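Local coordinates for petrobactin biosynthesis protein AsbB (Bacillus anthracis, PDB 3TO3), which catalyses the ATP-dependent condensation of spermidine with N(8)-citryl-spermidine or its 3,4-dihydroxybenzoyl derivative during biosynthesis of the siderophore petrobactin, at residues 17-22 and 135-140; 76-81 and 534-539; 390-393 and 399-402; 402-407 and 411-416; 417-422 and 540-545. All coordinates share one frame; numbering follows the deposited sequence.

Interaction 1 (17-22 and 135-140); sequences SEDYIS and AQYERC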
# COMPACT_ATOMS: atom_id res chain seq x y z
N SER B 17 6.23 24.73 8.36
CA SER B 17 7.36 25.66 8.31
C SER B 17 7.64 26.15 6.90
O SER B 17 6.93 25.80 5.95
CB SER B 17 8.61 24.97 8.81
OG SER B 17 9.17 24.18 7.77
N GLU B 18 8.71 26.93 6.78
CA GLU B 18 9.18 27.46 5.51
C GLU B 18 9.89 26.39 4.68
O GLU B 18 9.99 26.54 3.46
CB GLU B 18 10.16 28.61 5.75
CG GLU B 18 9.52 29.85 6.38
CD GLU B 18 9.19 30.96 5.37
OE1 GLU B 18 9.04 32.12 5.80
OE2 GLU B 18 9.07 30.66 4.15
N ASP B 19 10.42 25.36 5.32
CA ASP B 19 11.11 24.31 4.57
C ASP B 19 10.12 23.54 3.70
O ASP B 19 10.46 23.02 2.64
CB ASP B 19 11.84 23.36 5.51
CG ASP B 19 13.03 24.02 6.18
OD1 ASP B 19 14.03 24.25 5.48
OD2 ASP B 19 12.98 24.29 7.41
N TYR B 20 8.87 23.51 4.14
CA TYR B 20 7.84 22.93 3.31
C TYR B 20 7.70 23.70 1.97
O TYR B 20 7.61 23.08 0.91
CB TYR B 20 6.52 22.85 4.08
CG TYR B 20 5.40 22.39 3.19
CD1 TYR B 20 5.21 21.04 2.94
CD2 TYR B 20 4.57 23.32 2.55
CE1 TYR B 20 4.19 20.62 2.09
CE2 TYR B 20 3.57 22.91 1.68
CZ TYR B 20 3.37 21.55 1.46
OH TYR B 20 2.36 21.14 0.62
N ILE B 21 7.69 25.03 2.04
CA ILE B 21 7.57 25.88 0.85
C ILE B 21 8.75 25.67 -0.10
O ILE B 21 8.54 25.52 -1.31
CB ILE B 21 7.46 27.35 1.22
CG1 ILE B 21 6.23 27.57 2.10
CG2 ILE B 21 7.41 28.25 -0.03
CD1 ILE B 21 4.94 27.73 1.35
N SER B 22 9.97 25.65 0.43
CA SER B 22 11.15 25.38 -0.42
C SER B 22 11.09 24.02 -1.09
O SER B 22 11.46 23.90 -2.24
CB SER B 22 12.47 25.45 0.34
OG SER B 22 12.26 26.01 1.60
N ALA B 135 13.13 16.18 6.36
CA ALA B 135 14.60 16.17 6.34
C ALA B 135 15.21 17.60 6.29
O ALA B 135 16.13 17.91 7.06
CB ALA B 135 15.13 15.30 5.23
N GLN B 136 14.73 18.46 5.39
CA GLN B 136 15.23 19.83 5.28
C GLN B 136 14.98 20.58 6.60
O GLN B 136 15.76 21.42 7.00
CB GLN B 136 14.57 20.59 4.13
CG GLN B 136 14.82 19.98 2.77
CD GLN B 136 16.29 19.86 2.46
OE1 GLN B 136 17.06 20.78 2.74
NE2 GLN B 136 16.70 18.72 1.92
N TYR B 137 13.88 20.25 7.28
CA TYR B 137 13.58 20.93 8.51
C TYR B 137 14.50 20.49 9.67
O TYR B 137 14.85 21.29 10.52
CB TYR B 137 12.12 20.73 8.87
CG TYR B 137 11.74 21.41 10.15
CD1 TYR B 137 11.47 22.76 10.17
CD2 TYR B 137 11.62 20.69 11.35
CE1 TYR B 137 11.11 23.42 11.34
CE2 TYR B 137 11.25 21.34 12.54
CZ TYR B 137 11.00 22.71 12.52
OH TYR B 137 10.64 23.42 13.64
N GLU B 138 14.91 19.23 9.69
CA GLU B 138 15.78 18.75 10.76
C GLU B 138 17.26 19.10 10.61
O GLU B 138 18.00 19.07 11.60
CB GLU B 138 15.62 17.24 10.94
CG GLU B 138 14.29 16.87 11.52
CD GLU B 138 14.18 17.22 12.99
OE1 GLU B 138 13.21 17.91 13.38
OE2 GLU B 138 15.07 16.79 13.77
N ARG B 139 17.68 19.45 9.39
CA ARG B 139 19.09 19.68 9.07
C ARG B 139 19.64 20.93 9.75
O ARG B 139 18.93 21.94 9.86
CB ARG B 139 19.32 19.75 7.56
CG ARG B 139 18.97 21.10 6.91
CD ARG B 139 19.14 21.09 5.37
NE ARG B 139 20.48 20.70 4.92
CZ ARG B 139 20.85 20.51 3.65
NH1 ARG B 139 19.98 20.68 2.66
NH2 ARG B 139 22.10 20.16 3.37
N CYS B 140 20.91 20.86 10.17
CA CYS B 140 21.61 21.98 10.84
C CYS B 140 22.30 22.99 9.89
O CYS B 140 22.27 22.86 8.67
CB CYS B 140 22.63 21.43 11.85
SG CYS B 140 23.35 22.70 12.96
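The Tyr137 ring meets the Asp19 carboxylate at its edge: OD2 of Asp19 sits near the ring plane, 3.5 Å from Tyr137 CD1, and the carboxylate and ring planes stand 76° apart. Ser17 approaches the same ring obliquely, its OG lying 3.6 Å from Tyr137 CD1. A second flat group, the guanidinium of Arg139, takes Gln136 OE1 at its edge and in plane, with Arg139 NH1 2.9 Å from that oxygen and on one of its lone pairs; the bond ties the last helical turn to the residue leaving it.

No hydrogen bond joins the two segments directly. Asp19 OD1 instead faces another acceptor, Gln136 O, at 3.6 Å, and Lys395 serves both: its NZ is hydrogen-bonded to Gln136 O and makes a long, weak ion pair with Asp19 OD1. That ammonium probably offsets the oxygen-oxygen proximity.

Ser17 owes its place to chi1 of 81°, which sets OG between the backbone N and carbonyl carbon, where it accepts from Asp19 N (3.0 Å, 137°) and also bonds Ala14 O. Gln264 of the second subunit reaches Ser17 O. The geometry is that of a serine N-cap: the capped start of helix 18-37 is laid against the C-terminal end of helix 115-138 in a surface contact.

Interaction 2 (76-81 and 534-539); sequences ITFGRI and SFWMIV. With EDO (1,2-ethanediol), chain H.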
# COMPACT_ATOMS: atom_id res chain seq x y z
N ILE B 76 23.31 24.66 -22.95
CA ILE B 76 24.14 23.94 -23.90
C ILE B 76 24.50 22.56 -23.38
O ILE B 76 24.89 21.68 -24.17
CB ILE B 76 25.43 24.70 -24.31
CG1 ILE B 76 26.51 24.51 -23.27
CG2 ILE B 76 25.17 26.17 -24.54
CD1 ILE B 76 27.86 24.65 -23.82
N THR B 77 24.27 22.29 -22.08
CA THR B 77 24.65 20.98 -21.59
C THR B 77 23.42 20.08 -21.83
O THR B 77 22.55 19.94 -20.99
CB THR B 77 24.95 21.11 -20.05
OG1 THR B 77 26.19 21.81 -19.85
CG2 THR B 77 25.02 19.74 -19.30
N PHE B 78 23.49 19.33 -22.93
CA PHE B 78 22.46 18.39 -23.37
C PHE B 78 21.09 18.96 -23.59
O PHE B 78 20.12 18.21 -23.64
CB PHE B 78 22.38 17.18 -22.43
CG PHE B 78 23.68 16.45 -22.35
CD1 PHE B 78 24.06 15.60 -23.36
CD2 PHE B 78 24.56 16.69 -21.31
CE1 PHE B 78 25.27 14.96 -23.32
CE2 PHE B 78 25.78 16.03 -21.28
CZ PHE B 78 26.13 15.18 -22.29
N GLY B 79 21.01 20.27 -23.78
CA GLY B 79 19.73 20.95 -23.90
C GLY B 79 18.87 20.88 -22.65
O GLY B 79 17.67 21.08 -22.74
N ARG B 80 19.45 20.62 -21.49
CA ARG B 80 18.63 20.55 -20.28
C ARG B 80 17.91 21.90 -20.04
O ARG B 80 18.40 22.97 -20.40
CB ARG B 80 19.48 20.23 -19.07
CG ARG B 80 20.18 18.90 -19.07
CD ARG B 80 19.30 17.86 -18.54
NE ARG B 80 18.82 18.14 -17.19
CZ ARG B 80 19.44 17.77 -16.07
NH1 ARG B 80 20.62 17.13 -16.12
NH2 ARG B 80 18.90 18.07 -14.90
N ILE B 81 16.73 21.80 -19.45
CA ILE B 81 15.92 22.95 -19.13
C ILE B 81 16.17 23.32 -17.69
O ILE B 81 16.09 22.48 -16.79
CB ILE B 81 14.42 22.59 -19.30
CG1 ILE B 81 14.14 22.10 -20.71
CG2 ILE B 81 13.51 23.78 -18.95
CD1 ILE B 81 14.43 23.11 -21.78
N SER B 534 33.37 26.15 -21.50
CA SER B 534 34.71 25.87 -20.94
C SER B 534 34.75 24.51 -20.23
O SER B 534 35.70 23.76 -20.38
CB SER B 534 35.16 26.95 -19.95
OG SER B 534 35.12 28.22 -20.56
N PHE B 535 33.72 24.23 -19.44
CA PHE B 535 33.62 22.93 -18.76
C PHE B 535 33.77 21.81 -19.80
O PHE B 535 34.64 20.95 -19.66
CB PHE B 535 32.28 22.82 -18.03
CG PHE B 535 32.09 21.55 -17.27
CD1 PHE B 535 32.24 21.52 -15.88
CD2 PHE B 535 31.72 20.38 -17.92
CE1 PHE B 535 32.05 20.34 -15.16
CE2 PHE B 535 31.54 19.19 -17.22
CZ PHE B 535 31.69 19.16 -15.83
N TRP B 536 32.97 21.84 -20.86
CA TRP B 536 33.00 20.75 -21.83
C TRP B 536 34.27 20.73 -22.67
O TRP B 536 34.74 19.67 -23.10
CB TRP B 536 31.70 20.67 -22.68
CG TRP B 536 30.53 20.35 -21.77
CD1 TRP B 536 29.54 21.21 -21.36
CD2 TRP B 536 30.29 19.11 -21.10
NE1 TRP B 536 28.69 20.55 -20.48
CE2 TRP B 536 29.13 19.27 -20.32
CE3 TRP B 536 30.93 17.87 -21.10
CZ2 TRP B 536 28.60 18.23 -19.55
CZ3 TRP B 536 30.42 16.84 -20.33
CH2 TRP B 536 29.26 17.02 -19.57
N MSE B 537 34.86 21.90 -22.89
CA MSE B 537 36.12 21.94 -23.60
C MSE B 537 37.27 21.34 -22.78
O MSE B 537 38.27 20.93 -23.33
CB MSE B 537 36.46 23.37 -24.06
CG MSE B 537 35.61 23.85 -25.23
SE MSE B 537 36.28 25.51 -26.05
CE MSE B 537 35.79 26.79 -24.68
N ILE B 538 37.12 21.30 -21.46
CA ILE B 538 38.11 20.65 -20.63
C ILE B 538 37.92 19.16 -20.66
O ILE B 538 38.89 18.40 -20.68
CB ILE B 538 38.07 21.15 -19.18
CG1 ILE B 538 38.78 22.51 -19.11
CG2 ILE B 538 38.74 20.13 -18.27
CD1 ILE B 538 38.61 23.21 -17.80
N VAL B 539 36.66 18.75 -20.67
CA VAL B 539 36.33 17.34 -20.74
C VAL B 539 36.86 16.74 -22.04
O VAL B 539 37.54 15.71 -22.02
CB VAL B 539 34.83 17.09 -20.56
CG1 VAL B 539 34.50 15.62 -20.81
CG2 VAL B 539 34.41 17.48 -19.15
C1 EDO H . 35.13 31.36 -18.75
O1 EDO H . 33.86 30.84 -19.10
C2 EDO H . 35.62 30.57 -17.56
O2 EDO H . 36.38 31.47 -16.75
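Trp536 and Thr77 are brought together by matching first torsions: the indole CG lies anti to its carbonyl carbon, and Thr77 OG1 does the same (chi1 -72°), which turns the hydroxyl toward the indole N-H and sets the methyl CG2 beside the benzo ring. Trp536 NE1 then donates to Thr77 OG1 over 2.9 Å at 160°, with the oxygen at the ring edge and nearly in its plane. The CG2 methyl of Thr77 follows at 3.9 Å from Trp536 CZ2, so one residue serves both the polar and the apolar part of the indole.

Phe78 supplies an aromatic partner. Its edge is turned toward the face of Trp536 in an offset edge-to-face pair, planes 86° apart and centroids 5.7 Å apart, with Phe78 CE2 4.0 Å from Trp536 CZ2. Within the helix, Phe535 CD2 lies 3.6 Å above the indole, over its centre, and Phe513 adds another edge-to-face ring.

Residues 77-80 form a type I' turn, closed by Arg80 N to Thr77 O at 3.2 Å, in the connection between antiparallel strands 65-74 and 81-83; the turn presents Thr77 and Phe78 to helix 532-547. Thr77 OG1 is also hydrogen-bonded to Glu532, its strongest polar partner. The indole and the carboxylate thus give the threonine hydroxyl two partners, which would hold its rotation and satisfy it in a buried place.

Interaction 3 (390-393 and 399-402); sequences LYAK and PIID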
# COMPACT_ATOMS: atom_id res chain seq x y z
N LEU B 390 29.74 16.00 -4.92
CA LEU B 390 30.51 17.04 -5.59
C LEU B 390 29.65 18.20 -6.12
O LEU B 390 30.13 19.32 -6.26
CB LEU B 390 31.36 16.44 -6.69
CG LEU B 390 32.31 15.31 -6.22
CD1 LEU B 390 32.98 14.68 -7.39
CD2 LEU B 390 33.33 15.74 -5.19
N TYR B 391 28.43 17.91 -6.52
CA TYR B 391 27.46 18.95 -6.89
C TYR B 391 26.40 19.29 -5.84
O TYR B 391 25.47 20.01 -6.12
CB TYR B 391 26.87 18.74 -8.29
CG TYR B 391 26.49 17.31 -8.63
CD1 TYR B 391 25.21 16.81 -8.32
CD2 TYR B 391 27.40 16.47 -9.27
CE1 TYR B 391 24.84 15.48 -8.65
CE2 TYR B 391 27.04 15.12 -9.59
CZ TYR B 391 25.76 14.65 -9.29
OH TYR B 391 25.41 13.34 -9.61
N ALA B 392 26.50 18.69 -4.65
CA ALA B 392 25.60 19.07 -3.55
C ALA B 392 25.88 20.49 -3.05
O ALA B 392 26.98 21.00 -3.23
CB ALA B 392 25.69 18.09 -2.38
N LYS B 393 24.88 21.09 -2.41
CA LYS B 393 25.03 22.40 -1.79
C LYS B 393 24.59 22.36 -0.33
O LYS B 393 23.85 21.47 0.08
CB LYS B 393 24.20 23.44 -2.52
CG LYS B 393 24.61 23.68 -3.94
CD LYS B 393 23.49 24.37 -4.66
CE LYS B 393 23.46 23.99 -6.13
NZ LYS B 393 22.79 25.06 -6.94
N PRO B 399 28.02 25.66 -2.60
CA PRO B 399 28.46 24.32 -2.99
C PRO B 399 29.34 23.74 -1.90
O PRO B 399 30.16 24.46 -1.34
CB PRO B 399 29.28 24.58 -4.25
CG PRO B 399 28.69 25.85 -4.81
CD PRO B 399 28.47 26.67 -3.57
N ILE B 400 29.18 22.46 -1.58
CA ILE B 400 30.02 21.89 -0.55
C ILE B 400 31.49 21.77 -0.99
O ILE B 400 32.37 21.67 -0.14
CB ILE B 400 29.49 20.53 -0.03
CG1 ILE B 400 29.73 19.45 -1.07
CG2 ILE B 400 28.03 20.60 0.40
CD1 ILE B 400 30.37 18.25 -0.46
N ILE B 401 31.77 21.84 -2.29
CA ILE B 401 33.16 21.77 -2.75
C ILE B 401 33.83 23.14 -2.69
O ILE B 401 34.99 23.29 -3.11
CB ILE B 401 33.36 21.13 -4.17
CG1 ILE B 401 32.61 21.92 -5.25
CG2 ILE B 401 32.95 19.65 -4.19
CD1 ILE B 401 32.84 21.39 -6.65
N ASP B 402 33.11 24.13 -2.17
CA ASP B 402 33.58 25.51 -2.23
C ASP B 402 35.02 25.69 -1.71
O ASP B 402 35.88 26.18 -2.45
CB ASP B 402 32.60 26.46 -1.54
CG ASP B 402 33.04 27.93 -1.62
OD1 ASP B 402 32.81 28.56 -2.68
OD2 ASP B 402 33.59 28.45 -0.61
O HOH W 1 29.62 21.27 -4.43
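Leu390 and Ile401 form the part of this contact where side chains pack closely. Ile401 CD1 comes within 3.4 Å of Leu390 O, and CG2 of Ile401 lies 4.1 Å from Leu390 CD2, the two side chains meeting at about a right angle. Both are buried, and both also rest on Trp413. Ile401 has CG1 between its backbone N and carbonyl carbon (chi1 60°), a placement that lets CG1, CG2 and CD1 all bear on the one carbonyl oxygen.

Side-chain contact is looser around the partly exposed Ala392, Lys393 and Ile400: Ala392 CB and Ile400 CG2 are 4.4 Å apart. The backbones, however, come closer here, with the CA atoms of Lys393 and Pro399 4.1 Å apart in a single beta bridge. Ile400 N donates to Ala392 O at 3.1 Å and a nearly straight 171°, and a type I turn, 399-402, leads into the next helix. Tyr391 turns away and bonds ATP N6 through its OH.

One water donates to Leu390 O (2.7 Å) and Ala392 O and accepts from Ile401 N. Ala392 O takes both this water and Ile400 N, so water and a direct bond together satisfy the polar backbone.

Interaction 4 (402-407 and 411-416); sequences DAWLNK and ENWLRL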
# COMPACT_ATOMS: atom_id res chain seq x y z
N ASP B 402 33.11 24.13 -2.17
CA ASP B 402 33.58 25.51 -2.23
C ASP B 402 35.02 25.69 -1.71
O ASP B 402 35.88 26.18 -2.45
CB ASP B 402 32.60 26.46 -1.54
CG ASP B 402 33.04 27.93 -1.62
OD1 ASP B 402 32.81 28.56 -2.68
OD2 ASP B 402 33.59 28.45 -0.61
N ALA B 403 35.30 25.28 -0.48
CA ALA B 403 36.65 25.41 0.05
C ALA B 403 37.68 24.78 -0.89
O ALA B 403 38.69 25.38 -1.18
CB ALA B 403 36.78 24.83 1.45
N TRP B 404 37.41 23.58 -1.40
CA TRP B 404 38.36 22.96 -2.31
C TRP B 404 38.63 23.82 -3.54
O TRP B 404 39.77 23.93 -3.98
CB TRP B 404 37.89 21.56 -2.75
CG TRP B 404 37.76 20.61 -1.63
CD1 TRP B 404 38.26 20.74 -0.35
CD2 TRP B 404 37.05 19.36 -1.65
NE1 TRP B 404 37.91 19.65 0.40
CE2 TRP B 404 37.18 18.79 -0.37
CE3 TRP B 404 36.34 18.67 -2.65
CZ2 TRP B 404 36.61 17.55 -0.06
CZ3 TRP B 404 35.78 17.45 -2.33
CH2 TRP B 404 35.92 16.90 -1.05
N LEU B 405 37.58 24.36 -4.12
CA LEU B 405 37.76 25.17 -5.31
C LEU B 405 38.66 26.37 -5.01
O LEU B 405 39.52 26.71 -5.82
CB LEU B 405 36.44 25.61 -5.96
CG LEU B 405 35.49 24.50 -6.44
CD1 LEU B 405 34.16 25.10 -6.96
CD2 LEU B 405 36.17 23.67 -7.50
N ASN B 406 38.45 26.99 -3.85
CA ASN B 406 39.25 28.14 -3.43
C ASN B 406 40.72 27.73 -3.28
O ASN B 406 41.64 28.47 -3.67
CB ASN B 406 38.71 28.76 -2.12
CG ASN B 406 37.34 29.41 -2.28
OD1 ASN B 406 36.84 29.61 -3.40
ND2 ASN B 406 36.71 29.73 -1.16
N LYS B 407 40.94 26.53 -2.73
CA LYS B 407 42.29 26.04 -2.45
C LYS B 407 43.07 25.64 -3.71
O LYS B 407 44.23 26.03 -3.87
CB LYS B 407 42.27 24.88 -1.44
CG LYS B 407 43.62 24.53 -0.82
CD LYS B 407 43.66 23.10 -0.24
CE LYS B 407 44.45 23.07 1.06
NZ LYS B 407 45.06 21.74 1.38
N GLU B 411 39.79 25.36 -12.47
CA GLU B 411 40.24 24.62 -13.63
C GLU B 411 41.15 23.48 -13.19
O GLU B 411 41.00 22.37 -13.67
CB GLU B 411 40.95 25.52 -14.64
CG GLU B 411 41.36 24.75 -15.91
CD GLU B 411 42.15 25.59 -16.92
OE1 GLU B 411 42.83 24.97 -17.76
OE2 GLU B 411 42.10 26.84 -16.89
N ASN B 412 42.08 23.73 -12.27
CA ASN B 412 42.95 22.64 -11.83
C ASN B 412 42.21 21.51 -11.16
O ASN B 412 42.56 20.35 -11.34
CB ASN B 412 44.06 23.11 -10.88
CG ASN B 412 44.96 24.11 -11.52
OD1 ASN B 412 45.08 24.14 -12.75
ND2 ASN B 412 45.60 24.95 -10.70
N TRP B 413 41.21 21.86 -10.36
CA TRP B 413 40.47 20.85 -9.62
C TRP B 413 39.65 20.02 -10.61
O TRP B 413 39.62 18.80 -10.53
CB TRP B 413 39.57 21.50 -8.57
CG TRP B 413 38.92 20.51 -7.64
CD1 TRP B 413 39.44 20.02 -6.47
CD2 TRP B 413 37.65 19.88 -7.81
NE1 TRP B 413 38.57 19.13 -5.90
CE2 TRP B 413 37.46 19.03 -6.70
CE3 TRP B 413 36.65 19.97 -8.79
CZ2 TRP B 413 36.30 18.25 -6.54
CZ3 TRP B 413 35.52 19.21 -8.64
CH2 TRP B 413 35.35 18.36 -7.52
N LEU B 414 39.00 20.68 -11.55
CA LEU B 414 38.17 19.99 -12.53
C LEU B 414 39.01 19.07 -13.44
O LEU B 414 38.61 17.95 -13.73
CB LEU B 414 37.36 21.00 -13.35
CG LEU B 414 36.46 20.48 -14.46
CD1 LEU B 414 35.38 19.51 -13.93
CD2 LEU B 414 35.85 21.65 -15.19
N ARG B 415 40.18 19.52 -13.86
CA ARG B 415 41.06 18.64 -14.62
C ARG B 415 41.49 17.40 -13.82
O ARG B 415 41.40 16.28 -14.32
CB ARG B 415 42.29 19.37 -15.09
CG ARG B 415 41.98 20.46 -16.07
CD ARG B 415 43.27 20.99 -16.67
NE ARG B 415 42.97 21.96 -17.71
CZ ARG B 415 42.73 21.63 -18.97
NH1 ARG B 415 42.77 20.36 -19.34
NH2 ARG B 415 42.47 22.57 -19.87
N LEU B 416 41.97 17.59 -12.59
CA LEU B 416 42.28 16.42 -11.77
C LEU B 416 41.10 15.50 -11.62
O LEU B 416 41.28 14.29 -11.63
CB LEU B 416 42.77 16.80 -10.39
CG LEU B 416 44.20 17.29 -10.47
CD1 LEU B 416 44.46 18.36 -9.38
CD2 LEU B 416 45.13 16.08 -10.40
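Trp413 meets Leu405 from its very first side-chain atom: Trp413 CB is 4.2 Å from Leu405 CD2, and the same methyl stays over the indole as the ring begins. With CG anti to the backbone N (chi1 -172°), the indole swings toward helix 402-408. Trp413 CD2 is then 4.1 Å from Leu405 CD2, and CE3 3.9 Å from it, the methyl riding 3.6 Å above the ring plane and displaced toward the rim. On the pyrrole side Trp413 NE1 has a polar partner, Gly450 O, to which it is hydrogen-bonded, while Trp404 CB approaches NE1 at 4.0 Å.

The two helices, 402-408 and then 410-432, are consecutive and joined by a very short turn, with Leu405 and Trp404 of the first packed against Trp413 of the second. Nearest CA atoms across the contact are those of Leu405 and Trp413.

Further out, Trp413 CZ2 lies 3.9 Å from Trp404 CE3, at the edge and near the plane of the Trp404 ring, although from the Trp413 side the approach is oblique. Pro452 of strand 451-457 also packs on the Trp413 side chain. On another flank of helix 410-432, Arg415 grips Glu411 side-on, one turn earlier, through NE and NH2, both to the single oxygen OE1; the bond from Arg415 NE to Glu411 OE1 is 3.0 Å at 157° and uses the anti lone pair, with OE1 in the guanidinium plane.

Interaction 5 (417-422 and 540-545); sequences LIQKAI and VEEIEN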
# COMPACT_ATOMS: atom_id res chain seq x y z
N LEU B 417 39.90 16.06 -11.48
CA LEU B 417 38.72 15.26 -11.24
C LEU B 417 38.46 14.37 -12.45
O LEU B 417 38.29 13.17 -12.32
CB LEU B 417 37.48 16.13 -10.94
CG LEU B 417 36.22 15.28 -10.72
CD1 LEU B 417 36.24 14.48 -9.37
CD2 LEU B 417 34.95 16.14 -10.83
N ILE B 418 38.43 14.99 -13.62
CA ILE B 418 38.23 14.29 -14.86
C ILE B 418 39.32 13.21 -15.03
O ILE B 418 39.00 12.05 -15.38
CB ILE B 418 38.30 15.27 -16.05
CG1 ILE B 418 37.25 16.39 -15.91
CG2 ILE B 418 38.11 14.55 -17.34
CD1 ILE B 418 35.89 15.91 -15.69
N GLN B 419 40.58 13.57 -14.77
CA GLN B 419 41.70 12.65 -15.00
C GLN B 419 41.66 11.43 -14.11
O GLN B 419 42.04 10.35 -14.55
CB GLN B 419 43.07 13.32 -14.87
CG GLN B 419 43.36 14.37 -15.90
CD GLN B 419 44.82 14.79 -15.94
OE1 GLN B 419 45.59 14.47 -15.03
NE2 GLN B 419 45.21 15.48 -17.00
N LYS B 420 41.25 11.61 -12.86
CA LYS B 420 41.17 10.51 -11.89
C LYS B 420 39.84 9.81 -11.76
O LYS B 420 39.76 8.74 -11.17
CB LYS B 420 41.58 11.04 -10.52
CG LYS B 420 43.07 11.01 -10.24
CD LYS B 420 43.88 11.88 -11.17
CE LYS B 420 45.38 11.58 -11.03
NZ LYS B 420 46.15 11.99 -12.25
N ALA B 421 38.78 10.37 -12.34
CA ALA B 421 37.44 9.86 -12.09
C ALA B 421 36.75 9.46 -13.36
O ALA B 421 36.16 8.38 -13.44
CB ALA B 421 36.58 10.85 -11.33
N ILE B 422 36.63 10.40 -14.28
CA ILE B 422 35.86 10.17 -15.49
C ILE B 422 36.63 9.33 -16.52
O ILE B 422 36.06 8.45 -17.18
CB ILE B 422 35.39 11.52 -16.10
CG1 ILE B 422 34.14 12.01 -15.36
CG2 ILE B 422 35.07 11.37 -17.60
CD1 ILE B 422 34.42 12.71 -14.06
N VAL B 540 36.59 17.40 -23.16
CA VAL B 540 37.18 16.96 -24.42
C VAL B 540 38.74 16.87 -24.40
O VAL B 540 39.31 15.84 -24.74
CB VAL B 540 36.68 17.80 -25.59
CG1 VAL B 540 37.38 17.41 -26.86
CG2 VAL B 540 35.18 17.60 -25.74
N GLU B 541 39.41 17.93 -23.97
CA GLU B 541 40.87 17.90 -23.91
C GLU B 541 41.39 16.68 -23.15
O GLU B 541 42.33 15.99 -23.60
CB GLU B 541 41.42 19.17 -23.26
CG GLU B 541 41.36 20.42 -24.11
CD GLU B 541 41.68 21.69 -23.31
OE1 GLU B 541 42.50 21.64 -22.38
OE2 GLU B 541 41.10 22.75 -23.62
N GLU B 542 40.80 16.44 -21.98
CA GLU B 542 41.24 15.33 -21.14
C GLU B 542 41.01 13.95 -21.76
O GLU B 542 41.86 13.06 -21.62
CB GLU B 542 40.61 15.42 -19.76
CG GLU B 542 41.05 16.65 -19.06
CD GLU B 542 42.55 16.70 -18.87
OE1 GLU B 542 43.22 15.65 -19.05
OE2 GLU B 542 43.05 17.80 -18.54
N ILE B 543 39.88 13.77 -22.42
CA ILE B 543 39.60 12.53 -23.11
C ILE B 543 40.67 12.39 -24.19
O ILE B 543 41.33 11.36 -24.29
CB ILE B 543 38.17 12.52 -23.73
CG1 ILE B 543 37.11 12.33 -22.64
CG2 ILE B 543 38.03 11.42 -24.79
CD1 ILE B 543 35.63 12.77 -23.12
N GLU B 544 40.86 13.44 -24.99
CA GLU B 544 41.86 13.41 -26.05
C GLU B 544 43.27 13.12 -25.52
O GLU B 544 44.00 12.34 -26.11
CB GLU B 544 41.88 14.71 -26.85
CG GLU B 544 40.73 14.87 -27.84
CD GLU B 544 40.70 13.80 -28.94
OE1 GLU B 544 41.76 13.50 -29.53
OE2 GLU B 544 39.59 13.29 -29.22
N ASN B 545 43.62 13.77 -24.41
CA ASN B 545 44.93 13.59 -23.79
C ASN B 545 45.18 12.11 -23.42
O ASN B 545 46.28 11.58 -23.63
CB ASN B 545 45.10 14.52 -22.57
CG ASN B 545 45.58 15.94 -22.95
OD1 ASN B 545 45.42 16.89 -22.18
ND2 ASN B 545 46.18 16.07 -24.14
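Two helices of the C-terminal FhuF-like region, 410-432 and 532-547, pack here through Ile418, Gln419 and Glu542, with Gln419 and Glu542 having the nearest CA atoms, 6.7 Å apart.

The polar part across the segments is one hydrogen bond, backed by a salt bridge from outside them. Gln419 NE2 donates to Glu542 OE1 over 2.9 Å at 164°. The oxygen lies in the plane of the Gln419 amide, but the donor stands above the carboxylate plane by 39°, and the two flat groups are 73° apart. Gln419 reaches across because its chain runs extended beyond CG, whereas Glu542 bends at chi2, and its OE1 meets the amide. The second and strongest partner of the carboxylate is Arg415, one turn before Gln419 on the same helix. Glu542 is buried, so Arg415 and the amide donor probably stabilise its negative charge.

The apolar part rests on aliphatic carbons. Ile418 CG2 sits 3.6 Å from Glu542 CB and 4.0 Å from Glu542 CG, the side chains lying at a slant to one another, so the stem of the glutamate acts as packing surface while its tip is polar. Helix 410-432 widens to a pi-type turn at 418-422, just where this contact begins.

Gln419 CG also comes 3.4 Å from Glu542 OE1, putting the methylene beside the oxygen that its own amide holds.

How the interactions relate
Interactions 2, 4 and 5 gather around helices 410-432 and 532-547: interaction 2 touches 4 where Phe535 CE1 lies 3.6 Å from Leu414 CD1, and 4 is joined to 5 by Arg415 NH1 to Glu542 OE2 (2.7 Å) and Arg415 NH2 to Glu541 OE1 (2.7 Å). Interaction 3 shares Asp402 with 4, and Leu390 CD2 packs 4.0 Å from Trp413 CH2, linking the loop that holds ATP-binding Tyr391 to the two consecutive helices; the Trp413 side chain is about 8 Å from that of Tyr391. The centres of interaction 1 and interaction 5 are about 38 Å apart, but interaction 1 touches interaction 3, where Arg139 NH2 is 3.9 Å from Lys393 O.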